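Local coordinates for putative NAD-dependent epimerase/dehydratase (Bacillus halodurans, PDB 3E8X), which binds NADP and is probably a short-chain dehydrogenase/reductase-like epimerase or dehydratase, its substrate and reaction being unknown, at residues H46-M51 / G65-V70; M22-V27 / A87-A92; G171-E176 / I195-V200. One frame throughout, in Å; residues are numbered along the deposited sequence. Where two conformers were deposited one is given.

All three interactions join parallel strands of one sheet. Interaction 2 is the core contact: ten of its twelve touching residues are buried, and its centre lies about 8 Å from that of the chain. Interaction 1 is only partly buried and nests inside the loop that interaction 2 closes; the two share a border, where strand 47-52 pairs with strand 23-27, and their centres are about 9 Å apart. Interaction 3, also partly buried, touches neither. The hydrogen bonds across the first two are purely backbone, whereas 171-176 with 195-200 adds one between side chains, Arg197 to Asn175. Interactions 2 and 3 touch NADP, the latter through direct hydrogen bonds; interaction 1 comes near it through Met51.

Interaction 1: H46-M51 / G65-V70; sequences HEPVAM and GASDIV
Val70 and Ala50 are joined by a nearly straight backbone bond, Val70 N to Ala50 O at 2.8 Å and 171°. Ala50 N donates in turn to Asp68 O (3.0 Å), so both backbone polar groups of Ala50 face the neighbouring strand. Just before that strand, Ser67 N gives a short bond of 2.6 Å to Pro48 O.

Ile69 can be followed outward. Its CB lies 4.2 Å from Ala50 O, and the CG2 branch stays 4.0 Å from that same oxygen. CG1, anti to the carbonyl carbon (chi1 -60°), carries the chain to CD1, which ends 3.7 Å from Ala50 CB. Ala50 CB also meets Ala66 CB at 3.9 Å. On the opposite face the side chains of Val70 and Val49 cross at about a right angle, CG1 to CG1 3.7 Å, while Val70 CG2 rests against CB of selenomethionine Met51. At the outer end of the pair Arg23 makes a salt bridge with Asp68.

The pair closes the beta-alpha-beta unit of strand 47-52, helix 58-63 and strand 68-71: Leu61 of that helix covers Ala50 and Ile69, Leu38 of helix 32-43 packs on Pro48 and Ala50, and strand 23-27 pairs with the other edge of strand 47-52.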
loop_
_atom_site.group_PDB
_atom_site.type_symbol
_atom_site.label_atom_id
_atom_site.label_comp_id
_atom_site.label_asym_id
_atom_site.label_seq_id
_atom_site.Cartn_x
_atom_site.Cartn_y
_atom_site.Cartn_z
ATOM N N HIS A 46 16.441 28.502 -4.422
ATOM C CA HIS A 46 15.225 28.098 -3.738
ATOM C C HIS A 46 15.379 28.287 -2.244
ATOM O O HIS A 46 16.457 28.556 -1.752
ATOM C CB HIS A 46 14.835 26.643 -4.095
ATOM C CG HIS A 46 14.731 26.427 -5.567
ATOM N ND1 HIS A 46 13.954 27.230 -6.374
ATOM C CD2 HIS A 46 15.343 25.544 -6.392
ATOM C CE1 HIS A 46 14.073 26.833 -7.631
ATOM N NE2 HIS A 46 14.904 25.804 -7.666
ATOM N N GLU A 47 14.245 28.257 -1.568
ATOM C CA GLU A 47 14.204 28.323 -0.117
ATOM C C GLU A 47 13.825 26.945 0.411
ATOM O O GLU A 47 12.679 26.584 0.407
ATOM C CB GLU A 47 13.229 29.404 0.341
ATOM C CG GLU A 47 13.581 30.743 -0.232
ATOM C CD GLU A 47 13.064 31.909 0.585
ATOM O OE1 GLU A 47 12.025 31.772 1.282
ATOM O OE2 GLU A 47 13.695 32.980 0.505
ATOM N N PRO A 48 14.843 26.160 0.860
ATOM C CA PRO A 48 14.547 24.866 1.437
ATOM C C PRO A 48 14.032 24.963 2.874
ATOM O O PRO A 48 14.625 25.640 3.741
ATOM C CB PRO A 48 15.899 24.110 1.360
ATOM C CG PRO A 48 16.834 24.995 0.666
ATOM C CD PRO A 48 16.305 26.388 0.853
ATOM N N VAL A 49 12.895 24.299 3.097
ATOM C CA VAL A 49 12.236 24.230 4.386
ATOM C C VAL A 49 12.422 22.802 4.827
ATOM O O VAL A 49 11.917 21.889 4.198
ATOM C CB VAL A 49 10.729 24.658 4.316
ATOM C CG1 VAL A 49 10.036 24.484 5.709
ATOM C CG2 VAL A 49 10.578 26.126 3.759
ATOM N N ALA A 50 13.190 22.608 5.905
ATOM C CA ALA A 50 13.482 21.259 6.391
ATOM C C ALA A 50 12.440 20.824 7.394
ATOM O O ALA A 50 12.203 21.525 8.402
ATOM C CB ALA A 50 14.893 21.219 7.023
HETATM N N MSE A 51 11.813 19.681 7.131
HETATM C CA MSE A 51 10.916 19.061 8.120
HETATM C C MSE A 51 11.693 17.998 8.909
HETATM O O MSE A 51 12.280 17.061 8.348
HETATM C CB MSE A 51 9.656 18.447 7.472
HETATM C CG MSE A 51 8.709 17.688 8.414
HETATM SE SE MSE A 51 7.136 17.105 7.443
HETATM C CE MSE A 51 6.519 15.393 8.308
ATOM N N GLY A 65 22.014 24.490 4.660
ATOM C CA GLY A 65 21.250 25.169 3.620
ATOM C C GLY A 65 19.775 25.482 3.845
ATOM O O GLY A 65 19.196 26.187 3.043
ATOM N N ALA A 66 19.175 24.989 4.927
ATOM C CA ALA A 66 17.753 25.226 5.169
ATOM C C ALA A 66 17.483 26.675 5.529
ATOM O O ALA A 66 18.241 27.300 6.309
ATOM C CB ALA A 66 17.203 24.299 6.257
ATOM N N SER A 67 16.417 27.191 4.918
ATOM C CA SER A 67 15.902 28.552 5.127
ATOM C C SER A 67 15.000 28.654 6.359
ATOM O O SER A 67 14.859 29.728 6.963
ATOM C CB SER A 67 15.062 28.984 3.899
ATOM O OG SER A 67 15.934 29.408 2.853
ATOM N N ASP A 68 14.375 27.527 6.683
ATOM C CA ASP A 68 13.391 27.426 7.762
ATOM C C ASP A 68 13.334 25.972 8.187
ATOM O O ASP A 68 13.708 25.100 7.429
ATOM C CB ASP A 68 12.005 27.923 7.304
ATOM C CG ASP A 68 11.626 29.277 7.916
ATOM O OD1 ASP A 68 11.628 29.366 9.174
ATOM O OD2 ASP A 68 11.316 30.240 7.156
ATOM N N ILE A 69 12.893 25.741 9.408
ATOM C CA ILE A 69 12.767 24.422 9.978
ATOM C C ILE A 69 11.340 24.336 10.452
ATOM O O ILE A 69 10.758 25.340 11.020
ATOM C CB ILE A 69 13.697 24.240 11.205
ATOM C CG1 ILE A 69 15.185 24.438 10.836
ATOM C CG2 ILE A 69 13.448 22.931 11.902
ATOM C CD1 ILE A 69 15.840 23.519 9.826
ATOM N N VAL A 70 10.739 23.188 10.176
ATOM C CA VAL A 70 9.422 22.872 10.705
ATOM C C VAL A 70 9.525 21.517 11.392
ATOM O O VAL A 70 10.088 20.554 10.830
ATOM C CB VAL A 70 8.302 22.876 9.604
ATOM C CG1 VAL A 70 8.247 24.212 8.942
ATOM C CG2 VAL A 70 8.499 21.725 8.528
HETATM O O HOH W 1 12.049 30.223 4.029
#

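Interaction 2: M22-V27 / A87-A92; sequences MRVLVV and AVVFAA. With NAP (NADP nicotinamide-adenine-dinucleotide phosphate), chain B.
Leu25 O accepts the shortest hydrogen bond of this pairing, from Val89 N at 2.8 Å with an N-H...O angle of 174°. The same oxygen has a CA-H...O contact with Val88 CA at 3.5 Å, so one carbonyl engages two successive residues of the neighbouring strand. The ladder continues in both directions. Leu25 N donates to Ala87 O, Val27 N reaches Val89 O at 3.0 Å, and Ala91 N, already past the strand, binds Val27 O at 2.9 Å. With Ala87 N on Arg23 O this makes five bonds, and the short strand segments are inclined by 20°, the evidence for a regular parallel pair.

Valines fill both faces. Val24 CG1 meets Val89 CG2 at 3.8 Å on the side where Leu37 and Leu41 of helix 32-43 cover the strands. On the other face Val27 bridges three partners with its two branches. CG2 touches Val88 CG1 at 4.0 Å; CG1, set anti to the backbone N (chi1 178°), approaches the Phe90 ring obliquely, 3.9 Å from CD1, and also meets the Ala92 methyl. Ala92 N stands over one face of that ring but off its centre, while Phe126 and Met128 of strand 125-129 also touch the aromatic side chain. At the other end, the arm of Arg23 turns from strand 87-90, its NH2 bonded to Ser84 O.

Beyond the last bond the chain reaches the cofactor: Ala92 CB lies 4.0 Å from O4B of the adenosine ribose. Strand 23-27 lies between 47-52 and 87-90: the chain builds one side of the sheet (23-27, 47-52, 68-71), then returns past 23-27 to start the other half with 87-90, as in a Rossmann fold, in which the dinucleotide lies across the C-terminal ends of the parallel strands.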
loop_
_atom_site.group_PDB
_atom_site.type_symbol
_atom_site.label_atom_id
_atom_site.label_comp_id
_atom_site.label_asym_id
_atom_site.label_seq_id
_atom_site.Cartn_x
_atom_site.Cartn_y
_atom_site.Cartn_z
HETATM N N MSE A 22 11.487 28.929 -5.348
HETATM C CA MSE A 22 10.396 28.241 -4.694
HETATM C C MSE A 22 10.714 27.926 -3.225
HETATM O O MSE A 22 11.867 27.710 -2.874
HETATM C CB MSE A 22 10.106 26.955 -5.445
HETATM C CG MSE A 22 9.862 27.154 -6.941
HETATM SE SE MSE A 22 9.579 25.421 -7.741
HETATM C CE MSE A 22 7.606 25.468 -7.904
ATOM N N ARG A 23 9.694 27.956 -2.383
ATOM C CA ARG A 23 9.776 27.429 -1.049
ATOM C C ARG A 23 9.489 25.931 -1.151
ATOM O O ARG A 23 8.392 25.514 -1.470
ATOM C CB ARG A 23 8.783 28.103 -0.110
ATOM C CG ARG A 23 9.117 29.525 0.208
ATOM C CD ARG A 23 8.413 30.014 1.495
ATOM N NE ARG A 23 9.195 29.796 2.734
ATOM C CZ ARG A 23 8.781 29.154 3.833
ATOM N NH1 ARG A 23 9.585 29.073 4.877
ATOM N NH2 ARG A 23 7.586 28.591 3.924
ATOM N N VAL A 24 10.523 25.142 -0.911
ATOM C CA VAL A 24 10.473 23.708 -1.109
ATOM C C VAL A 24 10.550 23.039 0.266
ATOM O O VAL A 24 11.579 23.161 0.966
ATOM C CB VAL A 24 11.623 23.237 -2.014
ATOM C CG1 VAL A 24 11.462 21.790 -2.375
ATOM C CG2 VAL A 24 11.723 24.145 -3.287
ATOM N N LEU A 25 9.442 22.396 0.652
ATOM C CA LEU A 25 9.416 21.531 1.814
ATOM C C LEU A 25 10.148 20.237 1.499
ATOM O O LEU A 25 9.756 19.500 0.589
ATOM C CB LEU A 25 8.006 21.192 2.247
ATOM C CG LEU A 25 7.835 20.378 3.540
ATOM C CD1 LEU A 25 8.326 21.220 4.795
ATOM C CD2 LEU A 25 6.343 19.982 3.623
ATOM N N VAL A 26 11.205 19.974 2.265
ATOM C CA VAL A 26 11.924 18.666 2.198
ATOM C C VAL A 26 11.449 17.772 3.378
ATOM O O VAL A 26 11.720 18.045 4.549
ATOM C CB VAL A 26 13.428 18.846 2.163
ATOM C CG1 VAL A 26 14.132 17.446 1.950
ATOM C CG2 VAL A 26 13.817 19.805 1.004
ATOM N N VAL A 27 10.616 16.811 3.041
ATOM C CA VAL A 27 10.086 15.818 3.993
ATOM C C VAL A 27 11.183 14.750 4.110
ATOM O O VAL A 27 11.710 14.249 3.120
ATOM C CB VAL A 27 8.749 15.236 3.524
ATOM C CG1 VAL A 27 8.208 14.148 4.492
ATOM C CG2 VAL A 27 7.728 16.372 3.304
ATOM N N ALA A 87 6.486 23.758 -3.377
ATOM C CA ALA A 87 6.898 22.418 -3.889
ATOM C C ALA A 87 7.205 21.515 -2.704
ATOM O O ALA A 87 7.666 21.985 -1.671
ATOM C CB ALA A 87 8.107 22.531 -4.837
ATOM N N VAL A 88 6.910 20.229 -2.849
ATOM C CA VAL A 88 7.237 19.234 -1.827
ATOM C C VAL A 88 8.171 18.233 -2.416
ATOM O O VAL A 88 7.952 17.791 -3.513
ATOM C CB VAL A 88 5.976 18.473 -1.306
ATOM C CG1 VAL A 88 6.374 17.399 -0.262
ATOM C CG2 VAL A 88 4.965 19.447 -0.675
ATOM N N VAL A 89 9.219 17.874 -1.674
ATOM C CA VAL A 89 10.070 16.716 -2.064
ATOM C C VAL A 89 9.887 15.657 -0.956
ATOM O O VAL A 89 10.157 15.928 0.228
ATOM C CB VAL A 89 11.551 17.119 -2.240
ATOM C CG1 VAL A 89 12.463 15.889 -2.464
ATOM C CG2 VAL A 89 11.634 18.170 -3.424
ATOM N N PHE A 90 9.386 14.476 -1.339
ATOM C CA PHE A 90 9.278 13.386 -0.372
ATOM C C PHE A 90 10.585 12.566 -0.411
ATOM O O PHE A 90 10.828 11.759 -1.347
ATOM C CB PHE A 90 8.046 12.504 -0.645
ATOM C CG PHE A 90 7.779 11.503 0.463
ATOM C CD1 PHE A 90 7.068 11.871 1.597
ATOM C CD2 PHE A 90 8.329 10.235 0.424
ATOM C CE1 PHE A 90 6.841 10.957 2.624
ATOM C CE2 PHE A 90 8.109 9.330 1.453
ATOM C CZ PHE A 90 7.387 9.695 2.546
ATOM N N ALA A 91 11.429 12.801 0.593
ATOM C CA ALA A 91 12.714 12.140 0.731
ATOM C C ALA A 91 12.802 11.322 2.040
ATOM O O ALA A 91 13.901 11.033 2.506
ATOM C CB ALA A 91 13.876 13.191 0.635
ATOM N N ALA A 92 11.651 10.950 2.620
ATOM C CA ALA A 92 11.598 10.237 3.900
ATOM C C ALA A 92 11.622 8.732 3.689
ATOM O O ALA A 92 11.304 8.202 2.624
ATOM C CB ALA A 92 10.345 10.640 4.697
HETATM P PA NAP B . 17.893 8.168 5.136
HETATM O O1A NAP B . 17.405 6.945 5.918
HETATM O O2A NAP B . 19.278 8.721 5.393
HETATM O O5B NAP B . 16.740 9.293 5.297
HETATM C C5B NAP B . 15.438 9.029 5.851
HETATM C C4B NAP B . 14.907 10.175 6.711
HETATM O O4B NAP B . 13.524 9.885 6.985
HETATM C C3B NAP B . 15.600 10.360 8.085
HETATM O O3B NAP B . 16.171 11.666 8.284
HETATM C C2B NAP B . 14.489 10.164 9.104
HETATM O O2B NAP B . 14.533 11.011 10.279
HETATM C C1B NAP B . 13.247 10.469 8.252
HETATM N N9A NAP B . 12.032 9.952 8.932
HETATM C C8A NAP B . 11.850 8.714 9.418
HETATM N N7A NAP B . 10.639 8.652 10.004
HETATM C C5A NAP B . 10.066 9.866 9.874
HETATM C C6A NAP B . 8.839 10.410 10.270
HETATM N N6A NAP B . 7.941 9.648 10.928
HETATM N N1A NAP B . 8.549 11.707 10.020
HETATM C C2A NAP B . 9.435 12.468 9.376
HETATM N N3A NAP B . 10.629 11.981 8.980
HETATM C C4A NAP B . 10.962 10.684 9.213
HETATM O O3 NAP B . 17.801 7.778 3.549
HETATM P PN NAP B . 18.691 8.358 2.308
HETATM O O1N NAP B . 19.912 7.485 2.215
HETATM O O2N NAP B . 18.673 9.865 2.444
HETATM O O5D NAP B . 17.894 7.901 0.992
HETATM C C5D NAP B . 16.731 8.595 0.560
HETATM C C4D NAP B . 15.734 7.559 0.071
HETATM O O4D NAP B . 16.235 6.840 -1.056
HETATM C C3D NAP B . 15.446 6.514 1.140
HETATM O O3D NAP B . 14.421 7.012 2.013
HETATM C C2D NAP B . 15.134 5.245 0.340
HETATM O O2D NAP B . 13.758 4.930 0.318
HETATM C C1D NAP B . 15.603 5.548 -1.102
HETATM N N1N NAP B . 16.512 4.538 -1.727
HETATM C C2N NAP B . 17.545 3.972 -1.057
HETATM C C3N NAP B . 18.384 3.036 -1.699
HETATM C C7N NAP B . 19.573 2.404 -1.011
HETATM O O7N NAP B . 20.452 1.867 -1.712
HETATM N N7N NAP B . 19.668 2.495 0.326
HETATM C C4N NAP B . 18.140 2.701 -3.033
HETATM C C5N NAP B . 17.082 3.299 -3.695
HETATM C C6N NAP B . 16.293 4.213 -3.016
HETATM P P2B NAP B . 15.645 10.910 11.477
HETATM O O1X NAP B . 16.800 11.773 11.046
HETATM O O2X NAP B . 14.921 11.483 12.692
HETATM O O3X NAP B . 15.998 9.438 11.514
#

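Interaction 3: G171-E176 / I195-V200; sequences GPLSNE and ITRHDV. With NAP (NADP nicotinamide-adenine-dinucleotide phosphate), chain B.
The nicotinamide and pyrophosphate end of the NADP pocket is built where Leu173 meets Arg197. Arg197 extends from CG to NE (chi2 -176°), and this reach brings NE to the phosphate oxygen O1N of NADP at 2.6 Å and 163°; NH2 adds a weak bond to the same oxygen. Leu173 CB lies 3.7 Å above the centre of one guanidinium face. Arg197 NH1 donates a bent bond to Asn175 OD1 from above the amide plane, at 2.9 Å, and a water links NH1 to Leu173 O. With Arg197 cut back to alanine, O1N is likely to lose this charged donor, Asn175 OD1 this N-H, and Leu173 CB the flat group it packs on.

Leu173 serves the cofactor twice. Its backbone N binds the carboxamide O7N at 3.0 Å and 174°, while its CG lies beside C3N of the nicotinamide ring at 3.5 Å. The CD2 branch turns to the protein, 3.8 Å from Val200 CG2 and also near Ile195 CG2.

Behind this site the backbones pair in parallel. Ile195 N donates to Pro172 O, Ser174 N to Ile195 O, and Arg197 N to Ser174 O at 3.0 Å. The strand then passes directly into a helix, N-capped by Thr196, whose OG1 accepts from Asp199 N at 3.2 Å and donates to Asp199 OD2. Asn222 of strand 216-223 holds both Thr196 N and Asp199 OD2.

A short strand running into a helix, with an arginine of the first turn on the nicotinamide-side phosphate, thus forms part of the wall at the nicotinamide end of the dinucleotide site, contributed by the C-terminal part of this Rossmann-type, SDR-like fold.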
loop_
_atom_site.group_PDB
_atom_site.type_symbol
_atom_site.label_atom_id
_atom_site.label_comp_id
_atom_site.label_asym_id
_atom_site.label_seq_id
_atom_site.Cartn_x
_atom_site.Cartn_y
_atom_site.Cartn_z
ATOM N N GLY A 171 19.054 4.156 -8.625
ATOM C CA GLY A 171 19.713 2.876 -8.351
ATOM C C GLY A 171 20.204 2.759 -6.912
ATOM O O GLY A 171 19.965 3.656 -6.083
ATOM N N PRO A 172 20.903 1.653 -6.599
ATOM C CA PRO A 172 21.584 1.450 -5.318
ATOM C C PRO A 172 22.376 2.698 -4.917
ATOM O O PRO A 172 23.103 3.225 -5.738
ATOM C CB PRO A 172 22.529 0.276 -5.620
ATOM C CG PRO A 172 21.750 -0.543 -6.678
ATOM C CD PRO A 172 21.131 0.523 -7.537
ATOM N N LEU A 173 22.205 3.185 -3.696
ATOM C CA LEU A 173 22.818 4.434 -3.295
ATOM C C LEU A 173 24.225 4.195 -2.768
ATOM O O LEU A 173 24.508 3.159 -2.172
ATOM C CB LEU A 173 21.943 5.152 -2.252
ATOM C CG LEU A 173 20.533 5.565 -2.663
ATOM C CD1 LEU A 173 19.755 6.077 -1.471
ATOM C CD2 LEU A 173 20.583 6.629 -3.778
ATOM N N SER A 174 25.126 5.147 -3.032
ATOM C CA SER A 174 26.469 5.095 -2.502
ATOM C C SER A 174 26.797 6.413 -1.805
ATOM O O SER A 174 26.123 7.412 -1.992
ATOM C CB SER A 174 27.476 4.746 -3.631
ATOM O OG SER A 174 28.292 5.822 -4.010
ATOM N N ASN A 175 27.839 6.392 -0.995
ATOM C CA ASN A 175 28.340 7.569 -0.305
ATOM C C ASN A 175 29.643 8.122 -0.868
ATOM O O ASN A 175 30.298 8.940 -0.201
ATOM C CB ASN A 175 28.458 7.300 1.198
ATOM C CG ASN A 175 27.109 7.085 1.829
ATOM O OD1 ASN A 175 26.188 7.926 1.685
ATOM N ND2 ASN A 175 26.952 5.940 2.522
ATOM N N GLU A 176 30.004 7.746 -2.099
ATOM C CA GLU A 176 31.108 8.397 -2.798
ATOM C C GLU A 176 30.782 9.883 -3.066
ATOM O O GLU A 176 29.612 10.294 -3.015
ATOM C CB GLU A 176 31.398 7.679 -4.124
ATOM C CG GLU A 176 31.709 6.162 -4.003
ATOM C CD GLU A 176 32.936 5.864 -3.177
ATOM O OE1 GLU A 176 33.843 6.735 -3.114
ATOM O OE2 GLU A 176 32.996 4.748 -2.599
ATOM N N ILE A 195 24.454 4.971 -7.696
ATOM C CA ILE A 195 24.480 6.417 -7.830
ATOM C C ILE A 195 24.809 7.013 -6.459
ATOM O O ILE A 195 24.305 6.540 -5.446
ATOM C CB ILE A 195 23.132 7.033 -8.438
ATOM C CG1 ILE A 195 23.295 8.559 -8.682
ATOM C CG2 ILE A 195 21.830 6.688 -7.578
ATOM C CD1 ILE A 195 22.231 9.157 -9.594
ATOM N N THR A 196 25.642 8.050 -6.442
ATOM C CA THR A 196 25.953 8.706 -5.185
ATOM C C THR A 196 24.723 9.477 -4.674
ATOM O O THR A 196 23.920 9.982 -5.445
ATOM C CB THR A 196 27.215 9.614 -5.232
ATOM O OG1 THR A 196 26.957 10.826 -5.950
ATOM C CG2 THR A 196 28.421 8.882 -5.821
ATOM N N ARG A 197 24.576 9.543 -3.367
ATOM C CA ARG A 197 23.525 10.356 -2.777
ATOM C C ARG A 197 23.642 11.863 -3.138
ATOM O O ARG A 197 22.618 12.567 -3.234
ATOM C CB ARG A 197 23.513 10.144 -1.269
ATOM C CG ARG A 197 23.024 8.786 -0.840
ATOM C CD ARG A 197 22.952 8.672 0.692
ATOM N NE ARG A 197 22.246 7.468 1.116
ATOM C CZ ARG A 197 22.791 6.266 1.166
ATOM N NH1 ARG A 197 24.070 6.082 0.887
ATOM N NH2 ARG A 197 22.056 5.241 1.535
ATOM N N HIS A 198 24.876 12.352 -3.282
ATOM C CA HIS A 198 25.140 13.730 -3.710
ATOM C C HIS A 198 24.473 13.992 -5.067
ATOM O O HIS A 198 23.825 14.998 -5.261
ATOM C CB HIS A 198 26.631 14.019 -3.880
ATOM C CG HIS A 198 27.349 14.374 -2.627
ATOM N ND1 HIS A 198 27.148 15.569 -1.968
ATOM C CD2 HIS A 198 28.309 13.707 -1.926
ATOM C CE1 HIS A 198 27.927 15.607 -0.896
ATOM N NE2 HIS A 198 28.658 14.502 -0.856
ATOM N N ASP A 199 24.649 13.057 -5.984
ATOM C CA ASP A 199 24.195 13.201 -7.332
ATOM C C ASP A 199 22.686 13.086 -7.440
ATOM O O ASP A 199 22.093 13.795 -8.236
ATOM C CB ASP A 199 24.929 12.224 -8.268
ATOM C CG ASP A 199 26.389 12.601 -8.516
ATOM O OD1 ASP A 199 26.664 13.819 -8.724
ATOM O OD2 ASP A 199 27.252 11.654 -8.542
ATOM N N VAL A 200 22.049 12.233 -6.627
ATOM C CA VAL A 200 20.590 12.172 -6.528
ATOM C C VAL A 200 20.078 13.539 -6.114
ATOM O O VAL A 200 19.122 14.032 -6.693
ATOM C CB VAL A 200 20.091 11.088 -5.499
ATOM C CG1 VAL A 200 18.541 11.108 -5.332
ATOM C CG2 VAL A 200 20.595 9.720 -5.904
HETATM P PA NAP B . 17.893 8.168 5.136
HETATM O O1A NAP B . 17.405 6.945 5.918
HETATM O O2A NAP B . 19.278 8.721 5.393
HETATM O O5B NAP B . 16.740 9.293 5.297
HETATM C C5B NAP B . 15.438 9.029 5.851
HETATM C C4B NAP B . 14.907 10.175 6.711
HETATM O O4B NAP B . 13.524 9.885 6.985
HETATM C C3B NAP B . 15.600 10.360 8.085
HETATM O O3B NAP B . 16.171 11.666 8.284
HETATM C C2B NAP B . 14.489 10.164 9.104
HETATM O O2B NAP B . 14.533 11.011 10.279
HETATM C C1B NAP B . 13.247 10.469 8.252
HETATM N N9A NAP B . 12.032 9.952 8.932
HETATM C C8A NAP B . 11.850 8.714 9.418
HETATM N N7A NAP B . 10.639 8.652 10.004
HETATM C C5A NAP B . 10.066 9.866 9.874
HETATM C C6A NAP B . 8.839 10.410 10.270
HETATM N N6A NAP B . 7.941 9.648 10.928
HETATM N N1A NAP B . 8.549 11.707 10.020
HETATM C C2A NAP B . 9.435 12.468 9.376
HETATM N N3A NAP B . 10.629 11.981 8.980
HETATM C C4A NAP B . 10.962 10.684 9.213
HETATM O O3 NAP B . 17.801 7.778 3.549
HETATM P PN NAP B . 18.691 8.358 2.308
HETATM O O1N NAP B . 19.912 7.485 2.215
HETATM O O2N NAP B . 18.673 9.865 2.444
HETATM O O5D NAP B . 17.894 7.901 0.992
HETATM C C5D NAP B . 16.731 8.595 0.560
HETATM C C4D NAP B . 15.734 7.559 0.071
HETATM O O4D NAP B . 16.235 6.840 -1.056
HETATM C C3D NAP B . 15.446 6.514 1.140
HETATM O O3D NAP B . 14.421 7.012 2.013
HETATM C C2D NAP B . 15.134 5.245 0.340
HETATM O O2D NAP B . 13.758 4.930 0.318
HETATM C C1D NAP B . 15.603 5.548 -1.102
HETATM N N1N NAP B . 16.512 4.538 -1.727
HETATM C C2N NAP B . 17.545 3.972 -1.057
HETATM C C3N NAP B . 18.384 3.036 -1.699
HETATM C C7N NAP B . 19.573 2.404 -1.011
HETATM O O7N NAP B . 20.452 1.867 -1.712
HETATM N N7N NAP B . 19.668 2.495 0.326
HETATM C C4N NAP B . 18.140 2.701 -3.033
HETATM C C5N NAP B . 17.082 3.299 -3.695
HETATM C C6N NAP B . 16.293 4.213 -3.016
HETATM P P2B NAP B . 15.645 10.910 11.477
HETATM O O1X NAP B . 16.800 11.773 11.046
HETATM O O2X NAP B . 14.921 11.483 12.692
HETATM O O3X NAP B . 15.998 9.438 11.514
HETATM O O HOH W 2 25.412 3.404 0.873
HETATM O O HOH W 3 27.106 10.572 -1.935
#